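Local coordinates for Non-structural protein 2 (Infectious bronchitis virus, PDB 7F52) that is a gammacoronavirus replicase-derived non-structural protein of elongated build whose precise role in infection is not firmly established, at residues Val369-Gly374 against Phe414-Asp419. Sequence-based numbering, arbitrary orientation.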
loop_
_atom_site.group_PDB
_atom_site.type_symbol
_atom_site.label_atom_id
_atom_site.label_comp_id
_atom_site.label_asym_id
_atom_site.label_seq_id
_atom_site.Cartn_x
_atom_site.Cartn_y
_atom_site.Cartn_z
ATOM N N VAL A 369 -15.026 -28.304 -21.070
ATOM C CA VAL A 369 -14.570 -28.949 -22.301
ATOM C C VAL A 369 -15.602 -29.925 -22.879
ATOM O O VAL A 369 -16.075 -30.843 -22.189
ATOM C CB VAL A 369 -13.283 -29.711 -22.055
ATOM C CG1 VAL A 369 -12.706 -30.204 -23.374
ATOM C CG2 VAL A 369 -12.291 -28.816 -21.319
ATOM N N CYS A 370 -15.958 -29.722 -24.140
ATOM C CA CYS A 370 -16.912 -30.607 -24.795
ATOM C C CYS A 370 -16.229 -31.800 -25.494
ATOM O O CYS A 370 -15.426 -31.597 -26.402
ATOM C CB CYS A 370 -17.738 -29.822 -25.806
ATOM S SG CYS A 370 -18.830 -30.884 -26.755
ATOM N N LEU A 371 -16.537 -33.028 -25.068
ATOM C CA LEU A 371 -16.042 -34.235 -25.757
ATOM C C LEU A 371 -16.938 -34.626 -26.927
ATOM O O LEU A 371 -17.768 -35.530 -26.810
ATOM C CB LEU A 371 -15.938 -35.418 -24.792
ATOM C CG LEU A 371 -14.996 -35.143 -23.624
ATOM C CD1 LEU A 371 -15.044 -36.244 -22.579
ATOM C CD2 LEU A 371 -13.575 -34.949 -24.144
ATOM N N SER A 372 -16.743 -33.964 -28.059
ATOM C CA SER A 372 -17.606 -34.125 -29.225
ATOM C C SER A 372 -17.699 -35.555 -29.788
ATOM O O SER A 372 -18.722 -35.942 -30.351
ATOM C CB SER A 372 -17.137 -33.180 -30.329
ATOM O OG SER A 372 -18.188 -32.938 -31.246
ATOM N N ASP A 373 -16.638 -36.336 -29.649
ATOM C CA ASP A 373 -16.649 -37.682 -30.203
ATOM C C ASP A 373 -16.511 -38.712 -29.093
ATOM O O ASP A 373 -15.985 -39.807 -29.290
ATOM C CB ASP A 373 -15.536 -37.822 -31.241
ATOM C CG ASP A 373 -15.827 -37.030 -32.512
ATOM O OD1 ASP A 373 -16.996 -37.082 -32.972
ATOM O OD2 ASP A 373 -14.901 -36.354 -33.036
ATOM N N GLY A 374 -16.986 -38.340 -27.912
ATOM C CA GLY A 374 -16.940 -39.224 -26.763
ATOM C C GLY A 374 -15.552 -39.338 -26.168
ATOM O O GLY A 374 -14.641 -38.609 -26.553
ATOM N N PHE A 414 -16.073 -31.869 -17.912
ATOM C CA PHE A 414 -16.239 -32.522 -19.226
ATOM C C PHE A 414 -17.707 -32.834 -19.517
ATOM O O PHE A 414 -18.392 -33.493 -18.731
ATOM C CB PHE A 414 -15.394 -33.793 -19.317
ATOM C CG PHE A 414 -13.927 -33.523 -19.295
ATOM C CD1 PHE A 414 -13.279 -33.054 -20.432
ATOM C CD2 PHE A 414 -13.200 -33.677 -18.124
ATOM C CE1 PHE A 414 -11.916 -32.751 -20.408
ATOM C CE2 PHE A 414 -11.846 -33.372 -18.084
ATOM C CZ PHE A 414 -11.199 -32.911 -19.234
ATOM N N VAL A 415 -18.190 -32.311 -20.639
ATOM C CA VAL A 415 -19.556 -32.540 -21.089
ATOM C C VAL A 415 -19.645 -33.031 -22.530
ATOM O O VAL A 415 -18.867 -32.603 -23.400
ATOM C CB VAL A 415 -20.362 -31.205 -21.185
ATOM C CG1 VAL A 415 -20.520 -30.581 -19.824
ATOM C CG2 VAL A 415 -19.686 -30.219 -22.139
ATOM N N TYR A 416 -20.685 -33.797 -22.838
ATOM C CA TYR A 416 -20.807 -34.393 -24.192
ATOM C C TYR A 416 -21.715 -33.601 -25.134
ATOM O O TYR A 416 -21.464 -33.664 -26.328
ATOM C CB TYR A 416 -21.277 -35.838 -24.062
ATOM C CG TYR A 416 -20.318 -36.720 -23.313
ATOM C CD1 TYR A 416 -19.248 -37.313 -23.950
ATOM C CD2 TYR A 416 -20.470 -36.946 -21.963
ATOM C CE1 TYR A 416 -18.363 -38.122 -23.267
ATOM C CE2 TYR A 416 -19.597 -37.755 -21.264
ATOM C CZ TYR A 416 -18.542 -38.347 -21.919
ATOM O OH TYR A 416 -17.676 -39.138 -21.237
ATOM N N ALA A 417 -22.734 -32.911 -24.626
ATOM C CA ALA A 417 -23.672 -32.156 -25.492
ATOM C C ALA A 417 -22.886 -30.987 -26.081
ATOM O O ALA A 417 -21.919 -30.591 -25.438
ATOM C CB ALA A 417 -24.931 -31.843 -24.737
ATOM N N LYS A 418 -23.350 -30.460 -27.224
ATOM C CA LYS A 418 -22.702 -29.390 -28.039
ATOM C C LYS A 418 -22.296 -28.168 -27.225
ATOM O O LYS A 418 -21.128 -27.760 -27.368
ATOM C CB LYS A 418 -23.607 -28.815 -29.129
ATOM C CG LYS A 418 -22.971 -27.706 -29.955
ATOM C CD LYS A 418 -23.972 -26.882 -30.732
ATOM C CE LYS A 418 -24.084 -25.461 -30.225
ATOM N NZ LYS A 418 -25.445 -25.172 -29.714
ATOM N N ASP A 419 -23.204 -27.620 -26.417
ATOM C CA ASP A 419 -22.796 -26.421 -25.646
ATOM C C ASP A 419 -23.906 -25.952 -24.726
ATOM O O ASP A 419 -25.071 -26.258 -24.973
ATOM C CB ASP A 419 -22.482 -25.175 -26.478
ATOM C CG ASP A 419 -23.712 -24.338 -26.798
ATOM O OD1 ASP A 419 -24.751 -24.933 -27.122
ATOM O OD2 ASP A 419 -23.631 -23.107 -26.693
#
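V369 and F414 open a short parallel β-pairing between the ends of strands 357-371 and 412-415 of a mixed sheet, a worked case of how parallel strands share bonds: V415 is bonded by its N to V369 and by its O to L371, the two residues flanking C370. V369 O accepts a hydrogen bond from V415 N at 3.0 Å, nearly straight at 168°, while the V369 CB lies alongside the F414 ring, 3.7 Å from CD1. F414 also meets the ring of F407, on the neighbouring strand 407-409, and L383 of helix 377-390, which covers this face. On the other face C370 sits beside V415, its CB 4.2 Å from V415 CG2; the sulfur, swung anti to the backbone N (chi1 175°), comes close to the carbonyl of A417. L371 closes the pairing by giving its N-H to V415 O, the L371 N to V415 O distance being 2.9 Å, in a more bent bond of 145°. Its CD1 methyl touches both F414 CB and the ring of Y416, while I379 of helix 377-390 also touches the leucine. From L371 to G374 the chain leaves the strand in a type I turn, G374 N bonding back to L371 O, and G374 CA meets the edge of the tyrosine ring, 3.9 Å from Y416 CE1.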